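Local atomic coordinates of ABC transporter, periplasmic solute-binding protein (PDB entry 4WED), a protein that probably captures a solute, perhaps a peptide or a nickel species, in the periplasm and delivers it to an ABC importer. Residues C437-K442 with L449-V454; D282-L287 with L364-V369; A46-P51 with G181-P186. All coordinates share one frame; numbering follows the deposited sequence.

Contact 1 of 3, residues C437-K442 with L449-V454; sequences CLSTFK and LVTDPV
Cys437 lies alongside Val450 and Leu449, and its SG comes 3.6 Å from CG1 of Val450. The sulfur sits anti to its own carbonyl carbon (chi1 -64°), and this turns it to the branch that Val450 places between its backbone N and carbonyl carbon. A small, weakly polar thiol suits this buried spot, where Leu449 CB is also in contact. The Cys437 backbone meets Val450 too: its CA makes a CA-H...O contact of 3.4 Å with Val450 O. Cys437 O approaches the same oxygen, but both are acceptors and cannot bond. The hydrogen-bonded link between the segments runs through a water, which donates to Cys437 O and accepts from Asp452 N, 2.7 Å from each. Here helix 430-437 gives way to the loop that leads to helix 457-465, and the two segments are its beginning and a later part folded back beside it. Helix 457-465 lies against this start, with Ile460 touching Cys437 and Asp457 OD1 accepting from Ser439 N. Next along, Ser439 is small enough to let the chain come close: its OG lies 3.2 Å from CG of the Pro453 ring. The same OG also touches Thr451, whose CB is 3.5 Å away.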
ATOM      1  N   CYS A 437     -11.825  -6.006   9.108  1.00 65.32           N
ATOM      2  CA  CYS A 437     -11.923  -6.928  10.214  1.00 65.43           C
ATOM      3  C   CYS A 437     -12.743  -6.452  11.407  1.00 66.40           C
ATOM      4  O   CYS A 437     -13.244  -7.283  12.143  1.00 73.06           O
ATOM      5  CB  CYS A 437     -10.539  -7.327  10.673  1.00 65.05           C
ATOM      6  SG  CYS A 437      -9.607  -8.223   9.415  1.00 67.31           S
ATOM      7  N   LEU A 438     -12.901  -5.152  11.617  1.00 64.79           N
ATOM      8  CA  LEU A 438     -13.712  -4.682  12.734  1.00 66.43           C
ATOM      9  C   LEU A 438     -15.214  -4.722  12.366  1.00 70.35           C
ATOM     10  O   LEU A 438     -15.639  -4.020  11.442  1.00 68.47           O
ATOM     11  CB  LEU A 438     -13.279  -3.260  13.146  1.00 66.24           C
ATOM     12  CG  LEU A 438     -13.887  -2.589  14.435  1.00 65.45           C
ATOM     13  CD1 LEU A 438     -13.326  -3.097  15.751  1.00 64.38           C
ATOM     14  CD2 LEU A 438     -13.656  -1.098  14.402  1.00 64.60           C
ATOM     15  N   SER A 439     -16.007  -5.534  13.076  1.00 73.80           N
ATOM     16  CA  SER A 439     -17.485  -5.565  12.874  1.00 78.57           C
ATOM     17  C   SER A 439     -18.135  -4.195  12.811  1.00 79.47           C
ATOM     18  O   SER A 439     -18.911  -3.932  11.910  1.00 82.77           O
ATOM     19  CB  SER A 439     -18.218  -6.337  13.978  1.00 81.50           C
ATOM     20  OG  SER A 439     -18.170  -7.723  13.744  1.00 89.10           O
ATOM     21  N   THR A 440     -17.848  -3.351  13.802  1.00 80.04           N
ATOM     22  CA  THR A 440     -18.552  -2.093  13.973  1.00 80.00           C
ATOM     23  C   THR A 440     -18.253  -1.091  12.851  1.00 80.05           C
ATOM     24  O   THR A 440     -19.072  -0.260  12.563  1.00 85.57           O
ATOM     25  CB  THR A 440     -18.253  -1.479  15.354  1.00 80.21           C
ATOM     26  OG1 THR A 440     -16.844  -1.366  15.542  1.00 76.87           O
ATOM     27  CG2 THR A 440     -18.822  -2.348  16.457  1.00 81.60           C
ATOM     28  N   PHE A 441     -17.107  -1.202  12.182  1.00 85.37           N
ATOM     29  CA  PHE A 441     -16.786  -0.332  11.034  1.00 87.59           C
ATOM     30  C   PHE A 441     -17.454  -0.846   9.760  1.00 90.55           C
ATOM     31  O   PHE A 441     -17.152  -1.939   9.290  1.00 87.83           O
ATOM     32  CB  PHE A 441     -15.270  -0.213  10.833  1.00 84.09           C
ATOM     33  CG  PHE A 441     -14.865   0.788   9.761  1.00 84.60           C
ATOM     34  CD1 PHE A 441     -14.839   0.417   8.412  1.00 81.28           C
ATOM     35  CD2 PHE A 441     -14.480   2.102  10.101  1.00 83.62           C
ATOM     36  CE1 PHE A 441     -14.456   1.319   7.435  1.00 81.35           C
ATOM     37  CE2 PHE A 441     -14.100   3.006   9.111  1.00 81.26           C
ATOM     38  CZ  PHE A 441     -14.087   2.616   7.785  1.00 80.62           C
ATOM     39  N   LYS A 442     -18.344  -0.037   9.197  1.00 96.52           N
ATOM     40  CA  LYS A 442     -19.255  -0.498   8.157  1.00102.97           C
ATOM     41  C   LYS A 442     -19.269   0.471   6.970  1.00108.56           C
ATOM     42  O   LYS A 442     -20.006   1.455   6.986  1.00108.11           O
ATOM     43  CB  LYS A 442     -20.658  -0.645   8.763  1.00101.45           C
ATOM     44  N   LEU A 449     -13.408  -9.376   5.594  1.00 66.32           N
ATOM     45  CA  LEU A 449     -12.589 -10.593   5.761  1.00 67.76           C
ATOM     46  C   LEU A 449     -13.085 -11.503   6.887  1.00 69.02           C
ATOM     47  O   LEU A 449     -13.291 -12.707   6.703  1.00 74.20           O
ATOM     48  CB  LEU A 449     -11.149 -10.184   6.071  1.00 63.18           C
ATOM     49  CG  LEU A 449      -9.977 -10.892   5.409  1.00 63.71           C
ATOM     50  CD1 LEU A 449     -10.164 -11.128   3.929  1.00 65.95           C
ATOM     51  CD2 LEU A 449      -8.729 -10.048   5.665  1.00 61.76           C
ATOM     52  N   VAL A 450     -13.289 -10.919   8.048  1.00 70.09           N
ATOM     53  CA  VAL A 450     -13.669 -11.696   9.200  1.00 77.52           C
ATOM     54  C   VAL A 450     -14.376 -10.808  10.227  1.00 78.80           C
ATOM     55  O   VAL A 450     -13.914  -9.716  10.522  1.00 78.61           O
ATOM     56  CB  VAL A 450     -12.414 -12.369   9.794  1.00 74.90           C
ATOM     57  CG1 VAL A 450     -11.292 -11.360   9.987  1.00 73.21           C
ATOM     58  CG2 VAL A 450     -12.745 -13.062  11.104  1.00 80.51           C
ATOM     59  N   THR A 451     -15.507 -11.264  10.744  1.00 82.03           N
ATOM     60  CA  THR A 451     -16.264 -10.471  11.720  1.00 86.15           C
ATOM     61  C   THR A 451     -16.601 -11.297  12.942  1.00 88.95           C
ATOM     62  O   THR A 451     -17.491 -12.145  12.894  1.00 94.57           O
ATOM     63  CB  THR A 451     -17.573  -9.906  11.125  1.00 88.60           C
ATOM     64  OG1 THR A 451     -18.288 -10.935  10.416  1.00 87.49           O
ATOM     65  CG2 THR A 451     -17.254  -8.740  10.191  1.00 88.85           C
ATOM     66  N   ASP A 452     -15.866 -11.066  14.024  1.00 86.57           N
ATOM     67  CA  ASP A 452     -16.202 -11.659  15.317  1.00 83.93           C
ATOM     68  C   ASP A 452     -16.287 -10.537  16.362  1.00 80.54           C
ATOM     69  O   ASP A 452     -15.283 -10.121  16.952  1.00 74.89           O
ATOM     70  CB  ASP A 452     -15.190 -12.730  15.706  1.00 82.73           C
ATOM     71  CG  ASP A 452     -15.714 -13.677  16.783  1.00 88.96           C
ATOM     72  OD1 ASP A 452     -16.757 -13.418  17.432  1.00 96.13           O
ATOM     73  OD2 ASP A 452     -15.061 -14.705  16.998  1.00 90.07           O
ATOM     74  N   PRO A 453     -17.495 -10.016  16.567  1.00 82.56           N
ATOM     75  CA  PRO A 453     -17.730  -8.968  17.562  1.00 85.81           C
ATOM     76  C   PRO A 453     -17.275  -9.339  18.965  1.00 83.99           C
ATOM     77  O   PRO A 453     -16.678  -8.521  19.666  1.00 81.18           O
ATOM     78  CB  PRO A 453     -19.256  -8.807  17.545  1.00 88.78           C
ATOM     79  CG  PRO A 453     -19.630  -9.173  16.152  1.00 87.95           C
ATOM     80  CD  PRO A 453     -18.711 -10.310  15.791  1.00 86.48           C
ATOM     81  N   VAL A 454     -17.551 -10.556  19.393  1.00 84.35           N
ATOM     82  CA  VAL A 454     -17.265 -10.833  20.788  1.00 87.58           C
ATOM     83  C   VAL A 454     -15.757 -11.016  20.933  1.00 83.72           C
ATOM     84  O   VAL A 454     -15.177 -10.536  21.897  1.00 80.95           O
ATOM     85  CB  VAL A 454     -18.103 -11.983  21.403  1.00 89.80           C
ATOM     86  CG1 VAL A 454     -19.584 -11.814  21.091  1.00 92.28           C
ATOM     87  CG2 VAL A 454     -17.606 -13.321  20.926  1.00 92.60           C
TER
HETATM   88  O   HOH W   1     -14.556  -8.699  13.970  1.00 72.05           O

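Contact 2 of 3, residues D282-L287 with L364-V369; sequences DRAEPL and LTLELV
Leu366 carries the largest share of the buried surface, and its CD2 methyl does most of the touching. That methyl is 3.8 Å from Ala284 CB and 3.9 Å from Leu287 CG, while the Leu366 CD1 branch meets Leu287 CD2. A branched chain suits this place because one methyl can serve two partners while the other reaches farther along Leu287; the small Ala284 lets the loop come close. Pro286 is the second element of the apolar patch. Its ring and the side chain of Leu364 lie side by side, pointing opposite ways, with Pro286 CB 3.5 Å from Leu364 CD1, and Trp351 touches both residues. The proline sits in a turn closed by a bond from Leu287 N to Ala284 O, 2.9 Å long, so its lack of an N-H costs this turn nothing. Strand 362-370, which carries the leucines, is the middle strand of a small mixed sheet, and with helix 378-392 and the parallel strand 395-400 it forms a beta-alpha-beta crossover; segment 282-287 leads from strand 274-279 to helix 290-299. Arg283 reaches the strand through a side chain that is nearly straight as far as NE, with CG anti to the backbone N (chi1 -169°). Its NH2 makes a weak salt-bridge bond of 3.4 Å to Glu367 OE1, the guanidinium and carboxylate planes being 37° apart. Each charge has a stronger partner elsewhere: Asp416 pairs with Arg283 and also accepts from Glu367 N, while Arg399 pairs with Glu367 OE1.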
ATOM      1  N   ASP A 282     -20.560 -18.420   8.293  1.00 77.59           N
ATOM      2  CA  ASP A 282     -22.000 -18.151   8.448  1.00 82.15           C
ATOM      3  C   ASP A 282     -22.806 -18.754   7.291  1.00 83.80           C
ATOM      4  O   ASP A 282     -23.946 -19.162   7.480  1.00 88.37           O
ATOM      5  CB  ASP A 282     -22.269 -16.648   8.565  1.00 84.64           C
ATOM      6  CG  ASP A 282     -21.552 -16.006   9.769  1.00 88.93           C
ATOM      7  OD1 ASP A 282     -21.537 -16.624  10.856  1.00 91.89           O
ATOM      8  OD2 ASP A 282     -21.015 -14.885   9.642  1.00 88.86           O
ATOM      9  N   ARG A 283     -22.218 -18.787   6.103  1.00 78.61           N
ATOM     10  CA  ARG A 283     -22.844 -19.426   4.953  1.00 77.86           C
ATOM     11  C   ARG A 283     -22.502 -20.905   4.756  1.00 74.78           C
ATOM     12  O   ARG A 283     -23.358 -21.706   4.428  1.00 79.17           O
ATOM     13  CB  ARG A 283     -22.485 -18.657   3.691  1.00 77.28           C
ATOM     14  CG  ARG A 283     -23.272 -19.059   2.465  1.00 80.19           C
ATOM     15  CD  ARG A 283     -22.812 -18.261   1.267  1.00 81.58           C
ATOM     16  NE  ARG A 283     -23.585 -18.559   0.077  1.00 82.90           N
ATOM     17  CZ  ARG A 283     -23.068 -19.059  -1.035  1.00 83.62           C
ATOM     18  NH1 ARG A 283     -23.839 -19.299  -2.077  1.00 88.38           N
ATOM     19  NH2 ARG A 283     -21.780 -19.324  -1.104  1.00 78.27           N
ATOM     20  N   ALA A 284     -21.239 -21.247   4.959  1.00 68.67           N
ATOM     21  CA  ALA A 284     -20.714 -22.564   4.725  1.00 68.41           C
ATOM     22  C   ALA A 284     -20.482 -23.263   6.073  1.00 69.45           C
ATOM     23  O   ALA A 284     -19.443 -23.090   6.716  1.00 66.31           O
ATOM     24  CB  ALA A 284     -19.401 -22.444   3.973  1.00 63.52           C
ATOM     25  N   GLU A 285     -21.436 -24.074   6.490  1.00 72.93           N
ATOM     26  CA  GLU A 285     -21.349 -24.744   7.797  1.00 78.40           C
ATOM     27  C   GLU A 285     -20.000 -25.480   8.064  1.00 71.88           C
ATOM     28  O   GLU A 285     -19.565 -25.559   9.209  1.00 67.99           O
ATOM     29  CB  GLU A 285     -22.527 -25.702   7.944  1.00 91.44           C
ATOM     30  CG  GLU A 285     -23.130 -25.826   9.337  1.00102.53           C
ATOM     31  CD  GLU A 285     -24.110 -26.990   9.402  1.00114.82           C
ATOM     32  OE1 GLU A 285     -24.870 -27.190   8.428  1.00125.65           O
ATOM     33  OE2 GLU A 285     -24.120 -27.727  10.410  1.00120.88           O
ATOM     34  N   PRO A 286     -19.323 -26.003   7.012  1.00 70.04           N
ATOM     35  CA  PRO A 286     -18.000 -26.621   7.241  1.00 67.26           C
ATOM     36  C   PRO A 286     -16.842 -25.673   7.644  1.00 67.04           C
ATOM     37  O   PRO A 286     -15.845 -26.104   8.229  1.00 66.23           O
ATOM     38  CB  PRO A 286     -17.693 -27.293   5.892  1.00 67.17           C
ATOM     39  CG  PRO A 286     -19.045 -27.552   5.270  1.00 68.64           C
ATOM     40  CD  PRO A 286     -19.866 -26.365   5.676  1.00 70.59           C
ATOM     41  N   LEU A 287     -16.961 -24.390   7.355  1.00 67.91           N
ATOM     42  CA  LEU A 287     -15.879 -23.503   7.631  1.00 62.87           C
ATOM     43  C   LEU A 287     -15.959 -23.036   9.053  1.00 64.52           C
ATOM     44  O   LEU A 287     -15.064 -22.340   9.502  1.00 65.82           O
ATOM     45  CB  LEU A 287     -15.967 -22.320   6.703  1.00 65.17           C
ATOM     46  CG  LEU A 287     -15.783 -22.703   5.256  1.00 66.44           C
ATOM     47  CD1 LEU A 287     -15.952 -21.460   4.388  1.00 68.18           C
ATOM     48  CD2 LEU A 287     -14.418 -23.369   5.047  1.00 66.06           C
ATOM     49  N   LEU A 364     -18.141 -32.261   0.749  1.00 66.75           N
ATOM     50  CA  LEU A 364     -17.508 -31.045   1.250  1.00 64.65           C
ATOM     51  C   LEU A 364     -17.331 -30.121   0.041  1.00 64.70           C
ATOM     52  O   LEU A 364     -16.330 -30.190  -0.677  1.00 61.85           O
ATOM     53  CB  LEU A 364     -16.188 -31.392   1.928  1.00 62.31           C
ATOM     54  CG  LEU A 364     -15.417 -30.265   2.636  1.00 65.74           C
ATOM     55  CD1 LEU A 364     -16.267 -29.167   3.263  1.00 64.42           C
ATOM     56  CD2 LEU A 364     -14.483 -30.873   3.682  1.00 64.98           C
ATOM     57  N   THR A 365     -18.357 -29.320  -0.204  1.00 65.04           N
ATOM     58  CA  THR A 365     -18.449 -28.467  -1.381  1.00 67.41           C
ATOM     59  C   THR A 365     -18.354 -27.035  -0.914  1.00 67.62           C
ATOM     60  O   THR A 365     -19.091 -26.642  -0.018  1.00 69.06           O
ATOM     61  CB  THR A 365     -19.784 -28.677  -2.079  1.00 68.60           C
ATOM     62  OG1 THR A 365     -19.826 -30.023  -2.548  1.00 78.66           O
ATOM     63  CG2 THR A 365     -19.901 -27.787  -3.268  1.00 73.88           C
ATOM     64  N   LEU A 366     -17.422 -26.280  -1.491  1.00 67.02           N
ATOM     65  CA  LEU A 366     -17.271 -24.851  -1.197  1.00 65.15           C
ATOM     66  C   LEU A 366     -17.277 -24.042  -2.474  1.00 67.08           C
ATOM     67  O   LEU A 366     -16.748 -24.480  -3.493  1.00 68.21           O
ATOM     68  CB  LEU A 366     -15.985 -24.607  -0.449  1.00 64.38           C
ATOM     69  CG  LEU A 366     -16.012 -25.212   0.955  1.00 64.14           C
ATOM     70  CD1 LEU A 366     -14.599 -25.325   1.494  1.00 63.42           C
ATOM     71  CD2 LEU A 366     -16.918 -24.409   1.893  1.00 64.46           C
ATOM     72  N   GLU A 367     -17.909 -22.872  -2.417  1.00 72.76           N
ATOM     73  CA  GLU A 367     -18.035 -22.000  -3.564  1.00 72.83           C
ATOM     74  C   GLU A 367     -17.062 -20.840  -3.468  1.00 69.23           C
ATOM     75  O   GLU A 367     -17.176 -19.991  -2.619  1.00 69.40           O
ATOM     76  CB  GLU A 367     -19.463 -21.499  -3.714  1.00 79.73           C
ATOM     77  CG  GLU A 367     -19.649 -20.681  -4.990  1.00 90.98           C
ATOM     78  CD  GLU A 367     -20.967 -19.926  -5.067  1.00100.09           C
ATOM     79  OE1 GLU A 367     -21.081 -18.853  -4.432  1.00107.23           O
ATOM     80  OE2 GLU A 367     -21.878 -20.384  -5.797  1.00110.17           O
ATOM     81  N   LEU A 368     -16.107 -20.815  -4.376  1.00 65.36           N
ATOM     82  CA  LEU A 368     -15.192 -19.712  -4.505  1.00 66.17           C
ATOM     83  C   LEU A 368     -15.737 -18.705  -5.533  1.00 70.75           C
ATOM     84  O   LEU A 368     -15.860 -19.007  -6.736  1.00 63.35           O
ATOM     85  CB  LEU A 368     -13.831 -20.240  -4.940  1.00 67.78           C
ATOM     86  CG  LEU A 368     -12.754 -19.185  -5.199  1.00 70.97           C
ATOM     87  CD1 LEU A 368     -12.727 -18.078  -4.147  1.00 73.49           C
ATOM     88  CD2 LEU A 368     -11.412 -19.888  -5.293  1.00 70.59           C
ATOM     89  N   VAL A 369     -16.070 -17.514  -5.037  1.00 71.30           N
ATOM     90  CA  VAL A 369     -16.588 -16.466  -5.875  1.00 75.27           C
ATOM     91  C   VAL A 369     -15.431 -15.587  -6.312  1.00 76.85           C
ATOM     92  O   VAL A 369     -14.601 -15.203  -5.495  1.00 76.43           O
ATOM     93  CB  VAL A 369     -17.703 -15.651  -5.185  1.00 82.13           C
ATOM     94  CG1 VAL A 369     -18.282 -14.595  -6.140  1.00 82.01           C
ATOM     95  CG2 VAL A 369     -18.825 -16.575  -4.728  1.00 82.42           C
TER

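Contact 3 of 3, residues A46-P51 with G181-P186; sequences AGNLDP and GKFKEP
The chains of Asp50 and Phe183 approach to 5.8 Å between their CA atoms, and the touching parts of the two loops run at 90° to each other. With CG anti to the backbone N (chi1 169°), the Phe183 ring is laid against the backbone of segment 46-51. Asp50 CA stands over the ring face in a CH-pi contact, 3.7 Å from the centroid and 11° off the normal. A flat, polarisable aromatic suits such a place, since it can cover a length of main chain without needing a hydrogen bond. Asn48 shapes the surface it covers: its OD1 accepts from Asp50 N at 3.0 Å, closing an Asx turn, the donor lying above the carbonyl plane. The same OD1 is 3.4 Å from Phe183 CE1, while Pro51 CD approaches CD2 of that ring to 3.6 Å. Asp50 sends its carboxylate past the base of the aromatic, OD2 being 3.3 Å from Phe183 CB; its OD1 is taken up by Gln52 N. Leu49 CD1 meets Pro186 CB at 3.7 Å, and this CB also lies at the edge of the Phe183 ring. An alanine in place of Phe183 would remove the ring and would probably leave Asp50 CA and Pro51 CD without their cover, opening a gap beside the Asx turn. Leu172, earlier in the same loop after helix 159-162, also touches the Phe183 side chain. On the other segment, Leu49 touches Ile60 of helix 58-61, and both Leu49 and Pro186 touch Gln194 of strand 192-197.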
ATOM      1  N   ALA A  46       0.659  14.035 -16.119  1.00 76.21           N
ATOM      2  CA  ALA A  46       0.800  14.270 -14.680  1.00 72.55           C
ATOM      3  C   ALA A  46      -0.461  14.847 -14.016  1.00 73.80           C
ATOM      4  O   ALA A  46      -0.684  14.612 -12.839  1.00 73.60           O
ATOM      5  CB  ALA A  46       1.988  15.191 -14.426  1.00 70.69           C
ATOM      6  N   GLY A  47      -1.259  15.611 -14.761  1.00 74.34           N
ATOM      7  CA  GLY A  47      -2.414  16.290 -14.197  1.00 77.75           C
ATOM      8  C   GLY A  47      -2.071  17.592 -13.470  1.00 78.00           C
ATOM      9  O   GLY A  47      -0.930  18.069 -13.491  1.00 77.20           O
ATOM     10  N   ASN A  48      -3.095  18.179 -12.865  1.00 79.99           N
ATOM     11  CA  ASN A  48      -2.951  19.385 -12.048  1.00 81.45           C
ATOM     12  C   ASN A  48      -2.435  18.959 -10.679  1.00 76.49           C
ATOM     13  O   ASN A  48      -3.024  18.079 -10.056  1.00 73.04           O
ATOM     14  CB  ASN A  48      -4.297  20.107 -11.914  1.00 82.11           C
ATOM     15  CG  ASN A  48      -4.381  21.019 -10.686  1.00 84.09           C
ATOM     16  OD1 ASN A  48      -3.377  21.479 -10.145  1.00 85.19           O
ATOM     17  ND2 ASN A  48      -5.600  21.292 -10.253  1.00 87.44           N
ATOM     18  N   LEU A  49      -1.369  19.629 -10.225  1.00 74.86           N
ATOM     19  CA  LEU A  49      -0.508  19.191  -9.120  1.00 70.05           C
ATOM     20  C   LEU A  49      -0.881  19.755  -7.761  1.00 68.59           C
ATOM     21  O   LEU A  49      -0.117  19.576  -6.803  1.00 63.09           O
ATOM     22  CB  LEU A  49       0.933  19.601  -9.423  1.00 71.05           C
ATOM     23  CG  LEU A  49       1.481  19.114 -10.768  1.00 75.07           C
ATOM     24  CD1 LEU A  49       2.854  19.698 -11.025  1.00 74.96           C
ATOM     25  CD2 LEU A  49       1.569  17.595 -10.802  1.00 74.60           C
ATOM     26  N   ASP A  50      -2.014  20.462  -7.691  1.00 70.64           N
ATOM     27  CA  ASP A  50      -2.521  21.050  -6.444  1.00 70.35           C
ATOM     28  C   ASP A  50      -2.312  20.039  -5.304  1.00 65.88           C
ATOM     29  O   ASP A  50      -2.966  18.995  -5.273  1.00 67.75           O
ATOM     30  CB  ASP A  50      -4.000  21.405  -6.613  1.00 70.51           C
ATOM     31  CG  ASP A  50      -4.532  22.287  -5.508  1.00 71.87           C
ATOM     32  OD1 ASP A  50      -3.998  22.199  -4.385  1.00 69.09           O
ATOM     33  OD2 ASP A  50      -5.507  23.061  -5.762  1.00 70.17           O
ATOM     34  N   PRO A  51      -1.389  20.334  -4.376  1.00 62.44           N
ATOM     35  CA  PRO A  51      -1.032  19.334  -3.352  1.00 60.83           C
ATOM     36  C   PRO A  51      -2.145  19.095  -2.355  1.00 63.52           C
ATOM     37  O   PRO A  51      -2.049  18.190  -1.523  1.00 65.23           O
ATOM     38  CB  PRO A  51       0.196  19.948  -2.663  1.00 59.13           C
ATOM     39  CG  PRO A  51       0.063  21.413  -2.859  1.00 61.22           C
ATOM     40  CD  PRO A  51      -0.662  21.608  -4.186  1.00 63.22           C
ATOM     41  N   GLY A 181      -6.462  32.482  -3.299  1.00101.69           N
ATOM     42  CA  GLY A 181      -5.959  31.315  -2.613  1.00 97.55           C
ATOM     43  C   GLY A 181      -5.922  30.065  -3.481  1.00 92.30           C
ATOM     44  O   GLY A 181      -5.657  28.997  -2.970  1.00 85.45           O
ATOM     45  N   LYS A 182      -6.190  30.184  -4.782  1.00 92.47           N
ATOM     46  CA  LYS A 182      -6.260  29.014  -5.650  1.00 88.81           C
ATOM     47  C   LYS A 182      -4.831  28.589  -6.038  1.00 88.18           C
ATOM     48  O   LYS A 182      -3.985  29.435  -6.353  1.00 90.00           O
ATOM     49  CB  LYS A 182      -7.103  29.326  -6.883  1.00 90.57           C
ATOM     50  CG  LYS A 182      -8.519  29.789  -6.558  1.00 94.32           C
ATOM     51  N   PHE A 183      -4.547  27.292  -5.988  1.00 82.26           N
ATOM     52  CA  PHE A 183      -3.263  26.801  -6.470  1.00 80.58           C
ATOM     53  C   PHE A 183      -2.949  27.301  -7.906  1.00 84.54           C
ATOM     54  O   PHE A 183      -3.775  27.190  -8.829  1.00 85.04           O
ATOM     55  CB  PHE A 183      -3.228  25.281  -6.426  1.00 76.51           C
ATOM     56  CG  PHE A 183      -2.051  24.666  -7.153  1.00 70.79           C
ATOM     57  CD1 PHE A 183      -2.134  24.351  -8.513  1.00 71.89           C
ATOM     58  CD2 PHE A 183      -0.881  24.377  -6.478  1.00 66.83           C
ATOM     59  CE1 PHE A 183      -1.063  23.786  -9.188  1.00 68.53           C
ATOM     60  CE2 PHE A 183       0.194  23.772  -7.126  1.00 66.00           C
ATOM     61  CZ  PHE A 183       0.109  23.491  -8.480  1.00 68.75           C
ATOM     62  N   LYS A 184      -1.750  27.867  -8.052  1.00 83.56           N
ATOM     63  CA  LYS A 184      -1.226  28.368  -9.310  1.00 82.90           C
ATOM     64  C   LYS A 184      -0.063  27.462  -9.738  1.00 82.64           C
ATOM     65  O   LYS A 184      -0.293  26.491 -10.436  1.00 89.49           O
ATOM     66  CB  LYS A 184      -0.805  29.830  -9.151  1.00 84.43           C
ATOM     67  CG  LYS A 184      -1.969  30.813  -9.292  1.00 87.22           C
ATOM     68  N   GLU A 185       1.163  27.723  -9.282  1.00 98.42           N
ATOM     69  CA  GLU A 185       2.330  26.957  -9.719  1.00 91.29           C
ATOM     70  C   GLU A 185       2.810  25.974  -8.632  1.00 88.35           C
ATOM     71  O   GLU A 185       2.610  26.215  -7.439  1.00 88.92           O
ATOM     72  CB  GLU A 185       3.462  27.906 -10.120  1.00 93.37           C
ATOM     73  N   PRO A 186       3.465  24.861  -9.039  1.00 82.19           N
ATOM     74  CA  PRO A 186       3.830  23.841  -8.064  1.00 76.00           C
ATOM     75  C   PRO A 186       5.144  24.150  -7.348  1.00 72.91           C
ATOM     76  O   PRO A 186       6.165  23.482  -7.579  1.00 68.36           O
ATOM     77  CB  PRO A 186       3.950  22.582  -8.918  1.00 75.07           C
ATOM     78  CG  PRO A 186       4.484  23.111 -10.227  1.00 79.54           C
ATOM     79  CD  PRO A 186       3.925  24.509 -10.400  1.00 81.78           C
TER

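Along the chain contact 3 closes first, then contact 2, then contact 1, each complete before the next opens. Contacts 1 and 2 are neighbours, with centres about 19 Å apart and on the same side of the chain's centre. Both border the branched antiparallel sheet that includes strands 417-421 and 488-500: Leu366 touches the former, Leu449 and Val450 the latter. Contact 3 lies about 50 Å from contact 2 and 39 Å from contact 1, centre to centre, next to a different sheet whose outermost strands are 37-42 and 192-197. This separation is consistent with the multi-lobed build of solute-binding proteins: contact 1 folds one loop on itself, while contacts 2 and 3 join segments 77 and 130 residues apart.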